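Local coordinates for protein branched-chain-amino-acid aminotransferase (Pseudomonas sp. UW4, PDB 6JIF) that catalyses pyridoxal-5'-phosphate-dependent transamination of branched-chain amino acids as a class IV aminotransferase, at residues R41-F46 / E164-I169; K82-K87 / G141-L146; L110-V115 / P148-V153; G248-N253 / S295-A300; V256-P261 / G287-D292. One frame throughout, in Å; residues are numbered along the deposited sequence.

Contact 1 of 5, residues R41-F46 / E164-I169; sequences RYLSYF and EFIFSI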
# COMPACT_ATOMS: atom_id res chain seq x y z
N ARG B 41 -5.35 22.35 -11.81
CA ARG B 41 -4.33 21.40 -11.40
C ARG B 41 -3.57 20.96 -12.64
O ARG B 41 -4.02 21.14 -13.76
CB ARG B 41 -4.92 20.15 -10.63
CG ARG B 41 -5.97 19.29 -11.36
CD ARG B 41 -7.38 19.87 -11.22
NE ARG B 41 -7.71 20.01 -9.80
CZ ARG B 41 -8.31 21.06 -9.24
NH1 ARG B 41 -8.70 22.10 -9.99
NH2 ARG B 41 -8.50 21.07 -7.92
N TYR B 42 -2.36 20.47 -12.40
CA TYR B 42 -1.54 19.87 -13.46
C TYR B 42 -1.88 18.41 -13.70
O TYR B 42 -2.07 17.61 -12.77
CB TYR B 42 -0.07 19.99 -13.06
CG TYR B 42 0.89 19.52 -14.09
CD1 TYR B 42 1.31 20.36 -15.07
CD2 TYR B 42 1.43 18.24 -14.03
CE1 TYR B 42 2.23 19.94 -16.03
CE2 TYR B 42 2.35 17.79 -14.98
CZ TYR B 42 2.74 18.65 -15.98
OH TYR B 42 3.65 18.29 -16.93
N LEU B 43 -1.87 18.03 -14.98
CA LEU B 43 -2.19 16.67 -15.36
C LEU B 43 -1.32 16.26 -16.55
O LEU B 43 -1.30 16.95 -17.57
CB LEU B 43 -3.68 16.54 -15.71
CG LEU B 43 -4.22 15.15 -16.10
CD1 LEU B 43 -4.21 14.17 -14.94
CD2 LEU B 43 -5.62 15.37 -16.61
N SER B 44 -0.61 15.13 -16.42
CA SER B 44 0.27 14.68 -17.48
C SER B 44 0.21 13.16 -17.58
O SER B 44 0.24 12.47 -16.56
CB SER B 44 1.71 15.19 -17.21
OG SER B 44 2.65 14.60 -18.13
N TYR B 45 0.13 12.61 -18.80
CA TYR B 45 0.03 11.16 -18.98
C TYR B 45 1.34 10.56 -19.46
O TYR B 45 2.02 11.13 -20.31
CB TYR B 45 -1.06 10.81 -20.00
CG TYR B 45 -2.47 11.12 -19.54
CD1 TYR B 45 -3.03 12.36 -19.76
CD2 TYR B 45 -3.23 10.15 -18.92
CE1 TYR B 45 -4.33 12.64 -19.35
CE2 TYR B 45 -4.52 10.41 -18.50
CZ TYR B 45 -5.07 11.65 -18.71
OH TYR B 45 -6.38 11.91 -18.29
N PHE B 46 1.70 9.39 -18.95
CA PHE B 46 2.82 8.64 -19.50
C PHE B 46 2.24 7.51 -20.34
O PHE B 46 1.50 6.66 -19.81
CB PHE B 46 3.74 8.15 -18.40
CG PHE B 46 5.01 7.47 -18.89
CD1 PHE B 46 5.02 6.10 -19.25
CD2 PHE B 46 6.21 8.16 -18.91
CE1 PHE B 46 6.19 5.46 -19.68
CE2 PHE B 46 7.38 7.52 -19.33
CZ PHE B 46 7.36 6.17 -19.71
N GLU B 164 0.05 2.49 -18.37
CA GLU B 164 0.01 3.95 -18.48
C GLU B 164 0.14 4.53 -17.08
O GLU B 164 -0.12 3.85 -16.08
CB GLU B 164 -1.30 4.50 -19.09
CG GLU B 164 -1.65 4.03 -20.47
CD GLU B 164 -3.12 4.31 -20.80
OE1 GLU B 164 -3.73 5.24 -20.22
OE2 GLU B 164 -3.68 3.58 -21.65
N PHE B 165 0.54 5.81 -17.00
CA PHE B 165 0.63 6.45 -15.69
C PHE B 165 0.11 7.90 -15.78
O PHE B 165 0.11 8.50 -16.84
CB PHE B 165 2.08 6.42 -15.12
CG PHE B 165 2.67 5.05 -15.01
CD1 PHE B 165 3.27 4.47 -16.11
CD2 PHE B 165 2.64 4.38 -13.79
CE1 PHE B 165 3.79 3.18 -16.03
CE2 PHE B 165 3.16 3.09 -13.70
CZ PHE B 165 3.75 2.52 -14.81
N ILE B 166 -0.32 8.43 -14.65
CA ILE B 166 -0.71 9.83 -14.52
C ILE B 166 0.22 10.50 -13.51
O ILE B 166 0.45 9.96 -12.42
CB ILE B 166 -2.19 9.98 -14.09
CG1 ILE B 166 -3.08 9.74 -15.30
CG2 ILE B 166 -2.46 11.37 -13.45
CD1 ILE B 166 -4.55 9.64 -14.96
N PHE B 167 0.74 11.68 -13.86
CA PHE B 167 1.45 12.57 -12.93
C PHE B 167 0.57 13.81 -12.78
O PHE B 167 0.18 14.41 -13.77
CB PHE B 167 2.84 12.92 -13.48
CG PHE B 167 3.51 14.01 -12.71
CD1 PHE B 167 3.51 13.98 -11.32
CD2 PHE B 167 4.10 15.08 -13.37
CE1 PHE B 167 4.11 15.01 -10.57
CE2 PHE B 167 4.72 16.12 -12.65
CZ PHE B 167 4.75 16.09 -11.28
N SER B 168 0.13 14.10 -11.57
CA SER B 168 -0.75 15.24 -11.41
C SER B 168 -0.33 16.02 -10.16
O SER B 168 0.35 15.51 -9.27
CB SER B 168 -2.22 14.74 -11.34
OG SER B 168 -3.18 15.75 -11.10
N ILE B 169 -0.68 17.29 -10.12
CA ILE B 169 -0.39 18.11 -8.95
C ILE B 169 -1.62 18.98 -8.70
O ILE B 169 -1.98 19.80 -9.56
CB ILE B 169 0.86 19.02 -9.10
CG1 ILE B 169 2.05 18.26 -9.71
CG2 ILE B 169 1.20 19.77 -7.76
CD1 ILE B 169 3.18 19.14 -10.13
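Segments R41-F46 and E164-I169 pair as neighbouring antiparallel strands whose axes come within 4.6 Å at 170°, with Y42-I169, S44-F167 and F46-F165 as hydrogen-bonded pairs. Of the six backbone bonds, F46 N to F165 O (2.8 Å) and F167 N to S44 O are nearly straight at the hydrogen. Y42 O serves two donors: besides I169 N it takes S168 OG at 2.7 Å, which reaches it nearly along the C=O axis.

On the face carrying Y42, F46 and F167, Y42 presents its CE2 edge to F167 CD2 at 3.6 Å, the two rings inclined at 62°. F46 and F165 lie alongside each other, CD1 to CD1. Across the other face, I166 is shared: its CG2 meets L43 CD1, while CG1 lies 3.6 Å from Y45 CE2, the tyrosine ring running beside the isoleucine.

S44 OG hydrogen-bonds D52, and R41 NH2 makes a salt bridge to E66 of the second subunit. The pairing thus illustrates a division of labour: backbone bonds and the S168 hydroxyl fix the register, apolar groups fill both faces, and the polar ends of S44 and R41 bond beyond the two strands.

Contact 2 of 5, residues K82-K87 / G141-L146; sequences KAYRCK and GGALYL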
# COMPACT_ATOMS: atom_id res chain seq x y z
N LYS B 82 5.26 23.27 0.17
CA LYS B 82 4.50 24.50 0.36
C LYS B 82 5.10 25.70 -0.39
O LYS B 82 6.33 25.81 -0.56
CB LYS B 82 4.38 24.87 1.85
CG LYS B 82 3.34 24.05 2.59
CD LYS B 82 3.35 24.38 4.09
CE LYS B 82 2.60 23.30 4.88
NZ LYS B 82 2.67 23.65 6.34
N ALA B 83 4.21 26.62 -0.77
CA ALA B 83 4.61 27.94 -1.24
C ALA B 83 4.07 28.94 -0.24
O ALA B 83 3.01 28.71 0.33
CB ALA B 83 4.07 28.27 -2.64
N TYR B 84 4.85 29.99 0.01
CA TYR B 84 4.59 31.01 1.03
C TYR B 84 4.66 32.41 0.41
O TYR B 84 5.56 32.71 -0.39
CB TYR B 84 5.62 30.91 2.14
CG TYR B 84 5.78 29.56 2.77
CD1 TYR B 84 6.63 28.59 2.20
CD2 TYR B 84 5.11 29.23 3.92
CE1 TYR B 84 6.78 27.34 2.77
CE2 TYR B 84 5.27 27.99 4.50
CZ TYR B 84 6.10 27.05 3.92
OH TYR B 84 6.26 25.80 4.48
N ARG B 85 3.72 33.29 0.81
CA ARG B 85 3.84 34.70 0.45
C ARG B 85 4.88 35.37 1.35
O ARG B 85 4.82 35.27 2.59
CB ARG B 85 2.49 35.40 0.57
CG ARG B 85 2.53 36.84 0.25
CD ARG B 85 2.78 37.07 -1.24
NE ARG B 85 1.58 36.69 -2.00
CZ ARG B 85 1.47 36.74 -3.32
NH1 ARG B 85 2.50 37.16 -4.05
NH2 ARG B 85 0.33 36.39 -3.91
N CYS B 86 5.86 36.01 0.74
CA CYS B 86 6.85 36.75 1.51
C CYS B 86 6.33 38.15 1.89
O CYS B 86 5.44 38.73 1.25
CB CYS B 86 8.12 36.90 0.69
SG CYS B 86 8.85 35.40 0.22
N LYS B 87 6.94 38.73 2.92
CA LYS B 87 6.54 40.08 3.31
C LYS B 87 6.73 41.07 2.18
O LYS B 87 6.01 42.08 2.10
CB LYS B 87 7.37 40.55 4.51
CG LYS B 87 6.78 41.74 5.20
CD LYS B 87 7.28 41.90 6.61
CE LYS B 87 8.75 41.63 6.74
NZ LYS B 87 9.21 41.99 8.16
N GLY B 141 0.35 33.10 8.70
CA GLY B 141 0.84 31.77 8.97
C GLY B 141 0.40 30.72 7.97
O GLY B 141 0.67 29.53 8.18
N GLY B 142 -0.29 31.13 6.93
CA GLY B 142 -0.82 30.21 5.95
C GLY B 142 0.16 29.91 4.83
O GLY B 142 1.25 30.44 4.77
N ALA B 143 -0.21 28.97 3.98
CA ALA B 143 0.65 28.58 2.86
C ALA B 143 -0.22 27.96 1.79
O ALA B 143 -1.36 27.60 2.03
CB ALA B 143 1.73 27.60 3.31
N LEU B 144 0.35 27.79 0.61
CA LEU B 144 -0.30 27.00 -0.43
C LEU B 144 0.37 25.63 -0.51
O LEU B 144 1.57 25.52 -0.84
CB LEU B 144 -0.23 27.74 -1.77
CG LEU B 144 -0.97 27.01 -2.89
CD1 LEU B 144 -2.49 27.15 -2.66
CD2 LEU B 144 -0.59 27.63 -4.24
N TYR B 145 -0.37 24.58 -0.20
CA TYR B 145 0.20 23.24 -0.20
C TYR B 145 -0.00 22.63 -1.57
O TYR B 145 -1.08 22.77 -2.15
CB TYR B 145 -0.49 22.39 0.85
CG TYR B 145 0.00 20.97 0.99
CD1 TYR B 145 1.12 20.68 1.75
CD2 TYR B 145 -0.70 19.93 0.42
CE1 TYR B 145 1.55 19.35 1.90
CE2 TYR B 145 -0.28 18.63 0.54
CZ TYR B 145 0.83 18.33 1.28
OH TYR B 145 1.21 17.00 1.43
N LEU B 146 1.05 22.02 -2.09
CA LEU B 146 1.02 21.29 -3.35
C LEU B 146 1.16 19.81 -3.07
O LEU B 146 2.08 19.42 -2.33
CB LEU B 146 2.16 21.73 -4.26
CG LEU B 146 1.89 22.89 -5.19
CD1 LEU B 146 1.55 24.08 -4.33
CD2 LEU B 146 3.18 23.16 -6.05
O HOH W 1 1.62 32.34 2.60
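A83 and L144 exchange both of their backbone bonds, the hydrogen-bonded pair of an antiparallel strand pairing inside the sheet of the smaller, N-terminal domain expected of a class IV aminotransferase. L144 N gives to A83 O at 2.8 Å, in the carbonyl plane, and A83 N returns a bond to L144 O at 2.9 Å; both are close to straight. One step on, where the strands splay, a water takes over: it accepts from R85 N and donates to G142 O, each at 2.9 Å, carrying the connection past the last direct pair.

Around this polar core A143 CB is the meeting point of the packing. It touches A83 O, the K82 CD methylene at 3.7 Å and, obliquely, the Y84 ring through CE2 at 3.8 Å. K82 has CG opposite its carbonyl carbon (chi1 -78°), and the chain then runs straight along A143 to deliver NZ to the carbonyl O of T305, a residue of the cofactor pocket. Y145, whose side chain is about 7 Å from the bound pyridoxal phosphate, sends its hydroxyl to R147 and packs on I157 of the second subunit. Between the two segments, then, the direct hydrogen bonds are backbone ones; the polar ends of K82 and Y145 find partners elsewhere. The K82 aliphatic chain crosses the tyrosine at its rim, CG lying near the ring plane, 4.1 Å from Y145 CD1.

Contact 3 of 5, residues L110-V115 / P148-V153; sequences LLMPQV and PFVIGV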
# COMPACT_ATOMS: atom_id res chain seq x y z
N LEU B 110 8.61 1.49 -7.06
CA LEU B 110 7.37 0.86 -7.51
C LEU B 110 7.35 0.58 -9.03
O LEU B 110 6.28 0.29 -9.60
CB LEU B 110 6.16 1.75 -7.14
CG LEU B 110 5.98 1.96 -5.63
CD1 LEU B 110 4.65 2.63 -5.34
CD2 LEU B 110 6.14 0.62 -4.78
N LEU B 111 8.49 0.68 -9.70
CA LEU B 111 8.60 0.47 -11.14
C LEU B 111 7.77 1.48 -11.98
O LEU B 111 7.30 1.15 -13.07
CB LEU B 111 8.24 -0.97 -11.52
CG LEU B 111 9.00 -2.02 -10.75
CD1 LEU B 111 8.65 -3.36 -11.35
CD2 LEU B 111 10.51 -1.79 -10.71
N MET B 112 7.58 2.69 -11.51
CA MET B 112 6.92 3.76 -12.28
C MET B 112 7.91 4.71 -12.93
O MET B 112 9.02 4.92 -12.43
CB MET B 112 6.01 4.58 -11.35
CG MET B 112 5.02 3.70 -10.62
SD MET B 112 3.64 4.68 -9.86
CE MET B 112 4.48 5.60 -8.63
N PRO B 113 7.54 5.29 -14.08
CA PRO B 113 8.46 6.22 -14.76
C PRO B 113 8.70 7.42 -13.88
O PRO B 113 7.82 7.85 -13.14
CB PRO B 113 7.70 6.61 -16.03
CG PRO B 113 6.28 6.22 -15.78
CD PRO B 113 6.30 5.07 -14.84
N GLN B 114 9.91 7.95 -13.96
CA GLN B 114 10.29 9.06 -13.13
C GLN B 114 10.00 10.37 -13.86
O GLN B 114 10.02 10.44 -15.10
CB GLN B 114 11.78 8.96 -12.76
CG GLN B 114 12.09 7.73 -11.98
CD GLN B 114 13.56 7.55 -11.73
OE1 GLN B 114 14.33 8.52 -11.70
NE2 GLN B 114 13.98 6.30 -11.60
N VAL B 115 9.71 11.39 -13.08
CA VAL B 115 9.56 12.76 -13.56
C VAL B 115 10.88 13.45 -13.27
O VAL B 115 11.29 13.53 -12.10
CB VAL B 115 8.39 13.48 -12.87
CG1 VAL B 115 8.22 14.93 -13.41
CG2 VAL B 115 7.13 12.68 -13.07
N PRO B 148 1.79 16.76 -5.46
CA PRO B 148 2.08 15.95 -6.66
C PRO B 148 1.92 14.48 -6.34
O PRO B 148 2.13 14.05 -5.21
CB PRO B 148 3.55 16.24 -7.00
CG PRO B 148 3.94 17.47 -6.11
CD PRO B 148 3.00 17.39 -4.90
N PHE B 149 1.58 13.70 -7.38
CA PHE B 149 1.45 12.26 -7.22
C PHE B 149 1.53 11.60 -8.59
O PHE B 149 1.21 12.20 -9.61
CB PHE B 149 0.15 11.86 -6.49
CG PHE B 149 -1.14 12.33 -7.16
CD1 PHE B 149 -1.56 13.65 -7.10
CD2 PHE B 149 -1.99 11.40 -7.77
CE1 PHE B 149 -2.76 14.04 -7.68
CE2 PHE B 149 -3.21 11.79 -8.39
CZ PHE B 149 -3.59 13.11 -8.32
N VAL B 150 2.01 10.36 -8.57
CA VAL B 150 2.10 9.55 -9.77
C VAL B 150 1.35 8.24 -9.48
O VAL B 150 1.49 7.67 -8.39
CB VAL B 150 3.56 9.25 -10.15
CG1 VAL B 150 3.59 8.37 -11.42
CG2 VAL B 150 4.30 10.56 -10.41
N ILE B 151 0.50 7.81 -10.43
CA ILE B 151 -0.34 6.64 -10.21
C ILE B 151 -0.39 5.77 -11.47
O ILE B 151 -0.44 6.30 -12.58
CB ILE B 151 -1.77 7.05 -9.79
CG1 ILE B 151 -2.42 7.98 -10.79
CG2 ILE B 151 -1.82 7.57 -8.35
CD1 ILE B 151 -3.93 7.98 -10.60
N GLY B 152 -0.44 4.44 -11.29
CA GLY B 152 -0.57 3.49 -12.41
C GLY B 152 -2.02 3.39 -12.86
O GLY B 152 -2.91 3.16 -12.04
N VAL B 153 -2.25 3.55 -14.15
CA VAL B 153 -3.59 3.57 -14.73
C VAL B 153 -3.60 2.77 -16.03
O VAL B 153 -2.58 2.23 -16.48
CB VAL B 153 -4.10 5.01 -14.97
CG1 VAL B 153 -4.03 5.88 -13.62
CG2 VAL B 153 -3.32 5.68 -16.07
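M112 and V150 meet with no aromatic ring between them: the flat group at their contact is the V150 carbonyl, whose O has the M112 CE methyl at 3.6 Å, while the F149 ring, which takes no part in the loop contact, has I151 CG2 at its edge, in plane. That ring also meets H72 of the second subunit, so the strand shows the loop one face and the dimer interface the other.

The loop begins where a Schellman motif ends helix 96-109, with L111, at positive phi, as the C-prime residue. The chain then turns so that M112 drops onto the central strand 143-153 of the antiparallel sheet. Its side chain starts out extended and bends only at the last torsion (chi3 -67°), which brings CE to V150. M112 SD and CE each lie 4.0 Å from V150 CG1, and SD is 4.3 Å from G152 N, where the glycine has no side chain. Shortening M112 to an alanine is likely to remove the SD and CE contacts with V150 and open a gap between loop and sheet.

No hydrogen bond crosses this contact; dispersion carries it, a worked case of a flexible thioether fitted to a strand surface. C77 and F165 add their contacts to M112, and M103 and F167 to V150. The two valine branches divide the work: V150 CG1 serves the methionine, and V150 CG2 approaches V115 CG2 at 4.4 Å.

Contact 4 of 5, residues G248-N253 / S295-A300; sequences GITHDN and SDFKEA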
# COMPACT_ATOMS: atom_id res chain seq x y z
N GLY B 248 14.87 14.17 18.92
CA GLY B 248 15.06 14.47 20.33
C GLY B 248 16.20 15.45 20.48
O GLY B 248 17.10 15.49 19.65
N ILE B 249 16.16 16.25 21.54
CA ILE B 249 17.23 17.19 21.88
C ILE B 249 17.87 16.68 23.16
O ILE B 249 17.17 16.60 24.17
CB ILE B 249 16.70 18.61 22.11
CG1 ILE B 249 15.91 19.11 20.91
CG2 ILE B 249 17.88 19.55 22.49
CD1 ILE B 249 16.72 19.17 19.60
N THR B 250 19.13 16.28 23.12
CA THR B 250 19.77 15.71 24.30
C THR B 250 20.07 16.77 25.35
O THR B 250 20.04 17.98 25.10
CB THR B 250 21.09 15.03 23.96
OG1 THR B 250 22.01 16.03 23.49
CG2 THR B 250 20.86 13.99 22.92
N HIS B 251 20.45 16.29 26.54
CA HIS B 251 20.82 17.22 27.61
C HIS B 251 22.02 18.07 27.24
O HIS B 251 22.11 19.22 27.69
CB HIS B 251 21.04 16.45 28.90
CG HIS B 251 19.77 15.87 29.43
ND1 HIS B 251 18.86 16.63 30.13
CD2 HIS B 251 19.24 14.64 29.31
CE1 HIS B 251 17.82 15.88 30.43
NE2 HIS B 251 18.02 14.66 29.96
N ASP B 252 22.93 17.55 26.41
CA ASP B 252 24.02 18.38 25.89
C ASP B 252 23.70 18.96 24.53
O ASP B 252 24.62 19.20 23.74
CB ASP B 252 25.35 17.64 25.85
CG ASP B 252 25.26 16.27 25.23
OD1 ASP B 252 24.20 15.87 24.71
OD2 ASP B 252 26.30 15.58 25.30
N ASN B 253 22.41 19.13 24.23
CA ASN B 253 21.93 19.97 23.15
C ASN B 253 22.24 19.42 21.76
O ASN B 253 22.32 20.18 20.81
CB ASN B 253 22.51 21.37 23.26
CG ASN B 253 22.00 22.08 24.49
OD1 ASN B 253 20.81 22.34 24.59
ND2 ASN B 253 22.89 22.36 25.44
N SER B 295 14.79 9.10 28.61
CA SER B 295 15.42 10.06 29.50
C SER B 295 16.65 10.74 28.89
O SER B 295 17.11 11.74 29.45
CB SER B 295 15.77 9.34 30.78
OG SER B 295 14.57 9.25 31.54
N ASP B 296 17.16 10.25 27.75
CA ASP B 296 18.24 10.95 27.05
C ASP B 296 17.87 12.37 26.60
O ASP B 296 18.78 13.16 26.35
CB ASP B 296 18.62 10.24 25.75
CG ASP B 296 19.26 8.88 25.94
OD1 ASP B 296 19.55 8.47 27.09
OD2 ASP B 296 19.45 8.22 24.90
N PHE B 297 16.58 12.68 26.42
CA PHE B 297 16.17 13.91 25.74
C PHE B 297 15.54 14.87 26.72
O PHE B 297 14.70 14.45 27.52
CB PHE B 297 15.18 13.57 24.62
CG PHE B 297 15.76 12.61 23.63
CD1 PHE B 297 16.91 12.94 22.94
CD2 PHE B 297 15.20 11.34 23.47
CE1 PHE B 297 17.51 12.05 22.05
CE2 PHE B 297 15.76 10.43 22.57
CZ PHE B 297 16.95 10.79 21.87
N LYS B 298 15.93 16.16 26.68
CA LYS B 298 15.20 17.14 27.47
C LYS B 298 14.02 17.74 26.69
O LYS B 298 13.17 18.39 27.29
CB LYS B 298 16.16 18.22 27.98
CG LYS B 298 16.89 18.97 26.83
CD LYS B 298 17.88 20.02 27.43
CE LYS B 298 18.58 20.81 26.31
NZ LYS B 298 19.42 22.02 26.75
N GLU B 299 13.97 17.55 25.38
CA GLU B 299 12.88 17.99 24.52
C GLU B 299 12.76 16.97 23.41
O GLU B 299 13.74 16.26 23.09
CB GLU B 299 13.16 19.37 23.84
CG GLU B 299 13.34 20.49 24.75
CD GLU B 299 13.56 21.81 24.01
OE1 GLU B 299 12.95 21.96 22.92
OE2 GLU B 299 14.33 22.69 24.53
N ALA B 300 11.58 16.90 22.81
CA ALA B 300 11.41 16.05 21.64
C ALA B 300 10.28 16.59 20.78
O ALA B 300 9.40 17.31 21.26
CB ALA B 300 11.12 14.59 22.05
O HOH W 2 15.60 13.87 30.90
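A classic beta bulge marks the pairing of strands 245-250 and 297-304, with K298 and E299 both set against I249. I249 N gives to E299 O at 2.9 Å, well above the carbonyl plane, and I249 O receives K298 N at 2.8 Å. The extra residue shifts the register by one, so that T250 pairs with F297.

G248 CA makes a CH-pi contact over one face of the F297 ring, 3.9 Å from its centroid, while D296 CB covers the other. A CB on G248 would lie too close to F297 CD1, consistent with a glycine at this position.

Beyond the bulge the chain makes a type I turn from T250 to N253, and K298 spans it. With CG between backbone N and carbonyl carbon (chi1 59°), K298 runs out fully extended past the turn, CE 3.4 Å from T250 O, and its NZ donates a hydrogen bond to N253 OD1 at 2.6 Å. A leucine at K298 would probably leave N253 OD1 without its donor and the turn less firmly held. H251 and K298 lie alongside each other, pointing opposite ways, with K298 N over one face of the imidazole; in its ring plane H251 NE2 bonds S295 O at 3.1 Å, and a water touching both atoms bridges them again.

Helix 332-346 lies against the bulge: V333 packs on I249 and N253, and T334 bonds the E299 carboxylate. F297 packs on V256 of strand 255-258 and on F324.

Contact 5 of 5, residues V256-P261 / G287-D292; sequences VTPNSP and GDVFID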
# COMPACT_ATOMS: atom_id res chain seq x y z
N VAL B 256 18.97 14.81 17.70
CA VAL B 256 19.10 13.37 17.42
C VAL B 256 17.89 12.90 16.63
O VAL B 256 16.75 13.15 17.00
CB VAL B 256 19.27 12.57 18.72
CG1 VAL B 256 19.48 11.12 18.42
CG2 VAL B 256 20.47 13.13 19.49
N THR B 257 18.14 12.18 15.53
CA THR B 257 17.00 11.67 14.78
C THR B 257 17.29 10.24 14.28
O THR B 257 18.46 9.89 14.01
CB THR B 257 16.64 12.67 13.65
OG1 THR B 257 15.38 12.31 13.06
CG2 THR B 257 17.75 12.70 12.58
N PRO B 258 16.26 9.38 14.19
CA PRO B 258 16.49 7.99 13.76
C PRO B 258 17.05 7.85 12.37
O PRO B 258 16.75 8.63 11.47
CB PRO B 258 15.08 7.35 13.83
CG PRO B 258 14.38 8.15 14.98
CD PRO B 258 14.89 9.58 14.70
N ASN B 259 17.86 6.80 12.20
CA ASN B 259 18.43 6.43 10.92
C ASN B 259 18.21 4.93 10.77
O ASN B 259 18.63 4.17 11.63
CB ASN B 259 19.92 6.78 10.92
CG ASN B 259 20.60 6.47 9.61
OD1 ASN B 259 19.96 6.40 8.59
ND2 ASN B 259 21.90 6.35 9.65
N SER B 260 17.51 4.52 9.73
CA SER B 260 17.34 3.10 9.46
C SER B 260 16.80 2.96 8.04
O SER B 260 16.25 3.93 7.49
CB SER B 260 16.38 2.45 10.46
OG SER B 260 15.08 2.32 9.91
N PRO B 261 16.92 1.77 7.45
CA PRO B 261 16.43 1.60 6.07
C PRO B 261 14.93 1.79 5.92
O PRO B 261 14.49 2.03 4.78
CB PRO B 261 16.85 0.17 5.72
CG PRO B 261 18.03 -0.16 6.66
CD PRO B 261 17.71 0.63 7.94
N GLY B 287 21.02 8.24 14.22
CA GLY B 287 21.41 6.92 14.71
C GLY B 287 20.27 6.16 15.37
O GLY B 287 19.12 6.34 14.98
N ASP B 288 20.56 5.33 16.36
CA ASP B 288 19.55 4.49 17.01
C ASP B 288 18.99 5.26 18.20
O ASP B 288 19.75 5.71 19.07
CB ASP B 288 20.14 3.18 17.51
CG ASP B 288 20.50 2.23 16.38
OD1 ASP B 288 19.94 2.37 15.27
OD2 ASP B 288 21.31 1.30 16.64
N VAL B 289 17.67 5.40 18.24
CA VAL B 289 16.95 6.10 19.31
C VAL B 289 16.19 5.02 20.09
O VAL B 289 15.11 4.57 19.69
CB VAL B 289 16.03 7.18 18.74
CG1 VAL B 289 15.24 7.89 19.87
CG2 VAL B 289 16.84 8.34 17.94
N PHE B 290 16.75 4.57 21.20
CA PHE B 290 16.13 3.48 21.96
C PHE B 290 14.90 3.92 22.75
O PHE B 290 14.91 4.95 23.46
CB PHE B 290 17.18 2.86 22.86
CG PHE B 290 18.20 2.06 22.09
CD1 PHE B 290 17.87 0.79 21.59
CD2 PHE B 290 19.47 2.54 21.86
CE1 PHE B 290 18.81 0.04 20.86
CE2 PHE B 290 20.43 1.81 21.11
CZ PHE B 290 20.10 0.56 20.63
N ILE B 291 13.84 3.10 22.70
CA ILE B 291 12.60 3.50 23.40
C ILE B 291 12.74 3.34 24.92
O ILE B 291 11.99 3.99 25.68
CB ILE B 291 11.40 2.70 22.84
CG1 ILE B 291 10.06 3.25 23.36
CG2 ILE B 291 11.55 1.19 23.21
CD1 ILE B 291 9.84 4.74 23.16
N ASP B 292 13.69 2.52 25.39
CA ASP B 292 13.97 2.39 26.82
C ASP B 292 14.91 3.50 27.33
O ASP B 292 15.24 3.52 28.52
CB ASP B 292 14.57 1.00 27.14
CG ASP B 292 15.85 0.67 26.28
OD1 ASP B 292 15.71 0.53 25.01
OD2 ASP B 292 16.96 0.50 26.90
O HOH W 3 17.61 3.24 14.03
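G287 O is approached from the other segment twice, by N259 N at 3.1 Å in a hydrogen bond and by P258 CA at 3.3 Å in a CA-H...O contact. The N259 N bond is one of the two that form the parallel bridge between P258 and G287 in a beta-alpha-beta unit: strands 255-258 and 284-287 run the same way, and helix 267-278 lies between them in sequence. The partner bond is G287 N to T257 O, also 3.1 Å and the straighter of the two, so G287 is held through both its backbone N and its O to residues that flank P258. As a proline, P258 has no N-H to offer, and the bonds duly go to its neighbours.

Beside these bonds the packing gathers on one methyl. The V289 CB is directed toward the strand, and with CG1 opposite the backbone N (chi1 178°) it is V289 CG2 that makes the contact, 3.9 Å from V256 CG1 and equally far from P258 CG; the valines and the proline meet at a slant. F246 of the neighbouring strand packs on V289 and P258 as well.

T257 turns the other way, its hydroxyl bonded to F246 O; the T257 side chain, about 9 Å from the bound pyridoxal phosphate, packs against R269 and I273 of helix 267-278. Between these segments the pairing rests on two backbone bonds and the packing of V256 and P258 on V289. On the solvent side a water completes it, donating to N259 O and to D288 OD1, each at 2.8 Å.

In the fold
Contacts 1, 2 and 3 belong to one antiparallel sheet, contacts 4 and 5 to a mixed sheet. Strand 143-153 serves contacts 2 and 3 and neighbours strand 164-174 of contact 1; V153 N and F149 N probably hydrogen-bond to E164 O and S168 O. P113 packs on F165, joining the loop to contact 1. Contacts 2 and 3 are buried, the first resting on backbone bonds and the second on van der Waals packing without hydrogen bonds; contacts 1, 4 and 5 are partly exposed, and water bridges enter contacts 2, 4 and 5. Contacts 4 and 5 meet where strands 245-250 and 255-258 pair, G248 O probably hydrogen-bonded to V256 N, with F297 touching both V256 and V289.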